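Side-chain contacts in lantibiotic dehydratase (Microbispora corallina, PDB 5EHK), which probably dehydrates serine and threonine residues of the precursor peptide of the lantibiotic NAI-107, using glutamate delivered by glutamyl-tRNA: residues 286-291 against 295-300; 597-600 against 604-607. All blocks are in the same frame, centred on the assembly; numbering follows the deposited sequence.

Interaction 1 (286-291 against 295-300); sequences RPPLDG and LQHVLD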
ATOM      1  N   ARG A 286      24.091  36.681  11.126  1.00 34.41           N
ATOM      2  CA  ARG A 286      24.022  35.223  11.181  1.00 30.82           C
ATOM      3  C   ARG A 286      25.034  34.589  10.229  1.00 28.92           C
ATOM      4  O   ARG A 286      25.243  35.063   9.100  1.00 24.98           O
ATOM      5  CB  ARG A 286      22.586  34.773  10.904  1.00 35.85           C
ATOM      6  CG  ARG A 286      21.631  35.146  12.029  1.00 30.18           C
ATOM      7  CD  ARG A 286      20.216  34.742  11.728  1.00 32.15           C
ATOM      8  NE  ARG A 286      19.365  34.847  12.907  1.00 32.56           N
ATOM      9  CZ  ARG A 286      18.036  34.795  12.885  1.00 44.11           C
ATOM     10  NH1 ARG A 286      17.385  34.746  11.723  1.00 48.84           N
ATOM     11  NH2 ARG A 286      17.349  34.862  14.022  1.00 45.13           N
ATOM     12  N   PRO A 287      25.718  33.549  10.716  1.00 30.30           N
ATOM     13  CA  PRO A 287      26.804  32.886   9.990  1.00 25.37           C
ATOM     14  C   PRO A 287      26.265  32.226   8.734  1.00 28.19           C
ATOM     15  O   PRO A 287      25.307  31.462   8.843  1.00 32.68           O
ATOM     16  CB  PRO A 287      27.295  31.827  10.981  1.00 23.42           C
ATOM     17  CG  PRO A 287      26.785  32.259  12.331  1.00 25.84           C
ATOM     18  CD  PRO A 287      25.482  32.942  12.038  1.00 32.85           C
ATOM     19  N   PRO A 288      26.840  32.543   7.560  1.00 24.52           N
ATOM     20  CA  PRO A 288      26.395  32.030   6.251  1.00 25.41           C
ATOM     21  C   PRO A 288      26.539  30.516   6.086  1.00 25.13           C
ATOM     22  O   PRO A 288      25.932  29.953   5.175  1.00 25.04           O
ATOM     23  CB  PRO A 288      27.329  32.736   5.255  1.00 24.86           C
ATOM     24  CG  PRO A 288      28.517  33.154   6.075  1.00 25.02           C
ATOM     25  CD  PRO A 288      27.981  33.460   7.431  1.00 21.81           C
ATOM     26  N   LEU A 289      27.314  29.878   6.957  1.00 24.62           N
ATOM     27  CA  LEU A 289      27.699  28.482   6.786  1.00 22.83           C
ATOM     28  C   LEU A 289      28.354  28.244   5.423  1.00 24.27           C
ATOM     29  O   LEU A 289      27.957  27.350   4.663  1.00 23.39           O
ATOM     30  CB  LEU A 289      26.518  27.528   6.992  1.00 20.22           C
ATOM     31  CG  LEU A 289      25.696  27.732   8.255  1.00 21.14           C
ATOM     32  CD1 LEU A 289      24.719  26.596   8.417  1.00 19.99           C
ATOM     33  CD2 LEU A 289      26.585  27.853   9.468  1.00 23.02           C
ATOM     34  N   ASP A 290      29.374  29.033   5.118  1.00 23.73           N
ATOM     35  CA  ASP A 290      30.079  28.866   3.857  1.00 23.56           C
ATOM     36  C   ASP A 290      31.460  28.241   4.025  1.00 24.13           C
ATOM     37  O   ASP A 290      32.189  28.081   3.054  1.00 27.83           O
ATOM     38  CB  ASP A 290      30.213  30.199   3.139  1.00 21.46           C
ATOM     39  CG  ASP A 290      30.805  31.274   4.020  1.00 24.37           C
ATOM     40  OD1 ASP A 290      31.279  30.977   5.148  1.00 25.53           O
ATOM     41  OD2 ASP A 290      30.791  32.435   3.573  1.00 29.84           O
ATOM     42  N   GLY A 291      31.820  27.880   5.247  1.00 24.81           N
ATOM     43  CA  GLY A 291      33.112  27.256   5.481  1.00 30.69           C
ATOM     44  C   GLY A 291      34.031  27.991   6.443  1.00 31.68           C
ATOM     45  O   GLY A 291      34.905  27.374   7.039  1.00 34.23           O
ATOM     46  N   LEU A 295      32.209  32.224  14.478  1.00 33.82           N
ATOM     47  CA  LEU A 295      32.476  33.298  15.443  1.00 33.89           C
ATOM     48  C   LEU A 295      33.166  34.487  14.774  1.00 35.65           C
ATOM     49  O   LEU A 295      32.759  35.645  14.951  1.00 29.05           O
ATOM     50  CB  LEU A 295      33.300  32.786  16.619  1.00 32.94           C
ATOM     51  CG  LEU A 295      33.550  33.761  17.773  1.00 35.19           C
ATOM     52  CD1 LEU A 295      32.247  34.278  18.362  1.00 39.05           C
ATOM     53  CD2 LEU A 295      34.331  33.062  18.860  1.00 41.46           C
ATOM     54  N   GLN A 296      34.186  34.179  13.977  1.00 34.33           N
ATOM     55  CA  GLN A 296      34.939  35.192  13.264  1.00 36.00           C
ATOM     56  C   GLN A 296      34.043  35.944  12.286  1.00 43.62           C
ATOM     57  O   GLN A 296      34.195  37.154  12.093  1.00 43.80           O
ATOM     58  CB  GLN A 296      36.134  34.571  12.547  1.00 38.80           C
ATOM     59  CG  GLN A 296      37.109  35.594  11.992  1.00 42.53           C
ATOM     60  CD  GLN A 296      37.706  36.487  13.088  1.00 52.63           C
ATOM     61  OE1 GLN A 296      38.290  35.999  14.073  1.00 48.29           O
ATOM     62  NE2 GLN A 296      37.573  37.800  12.910  1.00 41.07           N
ATOM     63  N   HIS A 297      33.102  35.222  11.680  1.00 44.59           N
ATOM     64  CA  HIS A 297      32.135  35.851  10.786  1.00 38.33           C
ATOM     65  C   HIS A 297      31.338  36.941  11.484  1.00 37.21           C
ATOM     66  O   HIS A 297      31.184  38.025  10.922  1.00 40.58           O
ATOM     67  CB  HIS A 297      31.155  34.852  10.149  1.00 35.21           C
ATOM     68  CG  HIS A 297      30.016  35.528   9.459  1.00 21.12           C
ATOM     69  ND1 HIS A 297      30.160  36.165   8.247  1.00 23.83           N
ATOM     70  CD2 HIS A 297      28.741  35.747   9.852  1.00 24.00           C
ATOM     71  CE1 HIS A 297      29.010  36.717   7.906  1.00 25.70           C
ATOM     72  NE2 HIS A 297      28.133  36.480   8.863  1.00 27.16           N
ATOM     73  N   VAL A 298      30.807  36.655  12.676  1.00 29.73           N
ATOM     74  CA  VAL A 298      30.096  37.692  13.435  1.00 37.16           C
ATOM     75  C   VAL A 298      30.992  38.912  13.719  1.00 47.63           C
ATOM     76  O   VAL A 298      30.594  40.056  13.465  1.00 46.51           O
ATOM     77  CB  VAL A 298      29.534  37.183  14.773  1.00 39.47           C
ATOM     78  CG1 VAL A 298      28.851  38.331  15.513  1.00 29.22           C
ATOM     79  CG2 VAL A 298      28.570  36.007  14.556  1.00 36.90           C
ATOM     80  N   LEU A 299      32.198  38.663  14.238  1.00 46.53           N
ATOM     81  CA  LEU A 299      33.168  39.741  14.466  1.00 44.15           C
ATOM     82  C   LEU A 299      33.506  40.546  13.206  1.00 47.84           C
ATOM     83  O   LEU A 299      33.521  41.775  13.255  1.00 52.19           O
ATOM     84  CB  LEU A 299      34.447  39.268  15.176  1.00 43.92           C
ATOM     85  CG  LEU A 299      34.517  38.724  16.611  1.00 42.45           C
ATOM     86  CD1 LEU A 299      33.175  38.397  17.258  1.00 39.70           C
ATOM     87  CD2 LEU A 299      35.449  37.514  16.644  1.00 43.91           C
ATOM     88  N   ASP A 300      33.812  39.872  12.096  1.00 43.86           N
ATOM     89  CA  ASP A 300      34.131  40.593  10.853  1.00 48.30           C
ATOM     90  C   ASP A 300      32.984  41.522  10.426  1.00 48.66           C
ATOM     91  O   ASP A 300      33.216  42.645   9.962  1.00 44.30           O
ATOM     92  CB  ASP A 300      34.491  39.625   9.721  1.00 44.99           C
ATOM     93  CG  ASP A 300      35.790  38.884   9.967  1.00 49.88           C
ATOM     94  OD1 ASP A 300      36.682  39.453  10.627  1.00 57.91           O
ATOM     95  OD2 ASP A 300      35.913  37.720   9.527  1.00 52.93           O
TER
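Pro287 and His297 mark the nearest approach of the two backbones, their CA atoms 6.2 Å apart: 286-291 is an irregular loop, and 295-300 belongs to the first turns of helix 294-306. Three residues separate the segments, so the chain leaves the loop, turns, and sets the helix beside the residues it has just passed. From the helix, His297 is the residue that reaches the loop within 4.5 Å. The CB of His297 points at the loop, and its CG lies anti to the backbone N (chi1 169°), which carries the imidazole out from the helix and onto the two prolines.

Pro288 supplies the main contact. Its CD stands 3.3 Å from the centroid of the His297 ring and 6° off the ring normal, a CH-pi contact over the middle of one face; its CG leans toward the CE1 side, 4.0 Å from His297 CE1. Pro287 meets the ring obliquely, through CA at 3.5 Å from His297 CD2, so the backbone of the first proline and the ring of the second share the imidazole between them. The polar end is held by the loop as well. NE2 of His297 donates to the carbonyl O of Arg286 at 3.2 Å, but the N-H...O angle of 120° makes this bond weak, and the stronger partner of NE2 is the carbonyl O of Ala284, just upstream. Two backbone acceptors near one N-H are consistent with a proton on NE2 and probably limit rotation of the ring.

The side chain of Pro287 also packs on Met174 and Leu177 of helix 174-185. The arrangement is a CH-pi contact between a proline and a histidine where a loop runs into a helix, joining the segment after strand 281-283 to helix 294-306 within the N-terminal dehydratase family region.

Interaction 2 (597-600 against 604-607); sequences LPDS and QEIP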
ATOM      1  N   LEU A 597      19.426  31.161   4.980  1.00 18.10           N
ATOM      2  CA  LEU A 597      20.703  31.730   5.411  1.00 19.30           C
ATOM      3  C   LEU A 597      21.011  32.921   4.515  1.00 18.41           C
ATOM      4  O   LEU A 597      20.499  32.980   3.411  1.00 20.35           O
ATOM      5  CB  LEU A 597      21.837  30.720   5.248  1.00 19.41           C
ATOM      6  CG  LEU A 597      21.801  29.446   6.061  1.00 17.86           C
ATOM      7  CD1 LEU A 597      22.812  28.494   5.491  1.00 15.73           C
ATOM      8  CD2 LEU A 597      22.110  29.776   7.497  1.00 17.03           C
ATOM      9  N   PRO A 598      21.847  33.873   4.978  1.00 20.20           N
ATOM     10  CA  PRO A 598      22.197  35.031   4.142  1.00 22.44           C
ATOM     11  C   PRO A 598      23.077  34.615   2.996  1.00 22.03           C
ATOM     12  O   PRO A 598      23.615  33.518   3.049  1.00 25.58           O
ATOM     13  CB  PRO A 598      23.022  35.901   5.083  1.00 23.02           C
ATOM     14  CG  PRO A 598      23.619  34.923   6.037  1.00 22.33           C
ATOM     15  CD  PRO A 598      22.561  33.902   6.267  1.00 22.31           C
ATOM     16  N   ASP A 599      23.244  35.457   1.987  1.00 17.77           N
ATOM     17  CA  ASP A 599      24.152  35.097   0.915  1.00 21.60           C
ATOM     18  C   ASP A 599      25.544  35.007   1.519  1.00 25.54           C
ATOM     19  O   ASP A 599      25.808  35.593   2.565  1.00 28.06           O
ATOM     20  CB  ASP A 599      24.147  36.151  -0.194  1.00 24.01           C
ATOM     21  CG  ASP A 599      22.866  36.167  -0.977  1.00 26.10           C
ATOM     22  OD1 ASP A 599      21.960  35.387  -0.616  1.00 24.94           O
ATOM     23  OD2 ASP A 599      22.756  36.985  -1.929  1.00 29.24           O
ATOM     24  N   SER A 600      26.435  34.285   0.855  1.00 24.39           N
ATOM     25  CA  SER A 600      27.831  34.254   1.251  1.00 21.36           C
ATOM     26  C   SER A 600      28.683  35.146   0.340  1.00 28.91           C
ATOM     27  O   SER A 600      28.484  35.179  -0.891  1.00 24.57           O
ATOM     28  CB  SER A 600      28.339  32.804   1.210  1.00 20.31           C
ATOM     29  OG  SER A 600      29.758  32.705   1.259  1.00 17.64           O
ATOM     30  N   GLN A 604      29.104  33.171  -5.677  1.00 18.62           N
ATOM     31  CA  GLN A 604      28.062  33.896  -6.391  1.00 18.31           C
ATOM     32  C   GLN A 604      26.716  33.219  -6.155  1.00 25.42           C
ATOM     33  O   GLN A 604      26.552  32.011  -6.422  1.00 25.69           O
ATOM     34  CB  GLN A 604      28.373  33.963  -7.875  1.00 19.74           C
ATOM     35  CG  GLN A 604      27.451  34.863  -8.650  1.00 25.78           C
ATOM     36  CD  GLN A 604      27.842  34.984 -10.112  1.00 37.78           C
ATOM     37  OE1 GLN A 604      29.025  35.060 -10.454  1.00 39.31           O
ATOM     38  NE2 GLN A 604      26.848  35.004 -10.983  1.00 45.58           N
ATOM     39  N   GLU A 605      25.771  33.989  -5.626  1.00 18.85           N
ATOM     40  CA  GLU A 605      24.462  33.468  -5.253  1.00 17.04           C
ATOM     41  C   GLU A 605      23.619  33.144  -6.481  1.00 22.82           C
ATOM     42  O   GLU A 605      23.528  33.961  -7.401  1.00 20.98           O
ATOM     43  CB  GLU A 605      23.747  34.480  -4.350  1.00 16.47           C
ATOM     44  CG  GLU A 605      22.328  34.123  -3.983  1.00 21.01           C
ATOM     45  CD  GLU A 605      22.238  33.004  -2.974  1.00 21.21           C
ATOM     46  OE1 GLU A 605      23.170  32.859  -2.165  1.00 26.45           O
ATOM     47  OE2 GLU A 605      21.238  32.262  -2.989  1.00 19.90           O
ATOM     48  N   ILE A 606      23.042  31.937  -6.529  1.00 20.01           N
ATOM     49  CA  ILE A 606      22.040  31.655  -7.562  1.00 19.80           C
ATOM     50  C   ILE A 606      20.659  31.565  -6.906  1.00 17.40           C
ATOM     51  O   ILE A 606      20.304  30.557  -6.300  1.00 16.40           O
ATOM     52  CB  ILE A 606      22.416  30.458  -8.508  1.00 20.78           C
ATOM     53  CG1 ILE A 606      21.379  30.233  -9.610  1.00 16.85           C
ATOM     54  CG2 ILE A 606      22.664  29.201  -7.760  1.00 25.55           C
ATOM     55  CD1 ILE A 606      21.543  28.909 -10.253  1.00 18.49           C
ATOM     56  N   PRO A 607      19.876  32.649  -7.025  1.00 19.97           N
ATOM     57  CA  PRO A 607      18.758  32.861  -6.107  1.00 21.69           C
ATOM     58  C   PRO A 607      17.662  31.822  -6.306  1.00 18.32           C
ATOM     59  O   PRO A 607      17.277  31.485  -7.430  1.00 15.38           O
ATOM     60  CB  PRO A 607      18.231  34.257  -6.502  1.00 22.66           C
ATOM     61  CG  PRO A 607      19.236  34.812  -7.478  1.00 19.99           C
ATOM     62  CD  PRO A 607      19.830  33.607  -8.139  1.00 18.81           C
TER
HETATM   63  O   HOH W   1      19.653  34.048  -1.423  1.00 18.67           O
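A loop-to-edge-strand contact joins Asp599 to Glu605: the first lies in the connection that follows strand 591-595, the second in the short, weakly bonded strand 604-605 at one margin of a mixed sheet. Both CB atoms point across the gap, and two carboxylates meet there. Their planes are only 7° apart and stacked, although the side chains cross at about a right angle; a bend at chi2 of Glu605 (74°) turns its carboxylate over that of Asp599. OD1 of Asp599 comes within 3.2 Å of OE1 of Glu605, a pairing of two acceptors, while OD2 of Asp599 rests 3.5 Å from CG of Glu605.

Two groups of like charge thus lie close together, and their oxygens are bound by other partners. A water lies 2.8 Å from Asp599 OD1 and 2.9 Å from Glu605 OE2, the second bond weak; with further acceptors nearby, it cannot donate to all of them. Glu605 OE1 is also hydrogen-bonded to the hydroxyl of Ser594.

Ser594 belongs to strand 591-595, whose Arg592 forms backbone hydrogen bonds with Gln604 and Ile606, while Asp599 also touches the loop residue Pro247.

How the interactions relate
Interactions 1 and 2 follow one another along the chain, with centres about 14 Å apart, and both join a loop to the regular element that comes next: helix 294-306 in one case, strand 604-605 in the other. Interaction 1 is largely buried and rests on CH-pi packing and backbone carbonyls; interaction 2 lies at the surface, where two acidic groups share a water. The loops 286-291 and 597-600 also touch directly. Asp290 OD2 lies 2.5 Å from Ser600 OG, a probable hydrogen bond, and Leu597 CD1 packs 3.5 Å from Pro288 O. Arg592 bonds to Pro288 O and, weakly, to Pro598 O, bridging the two loops.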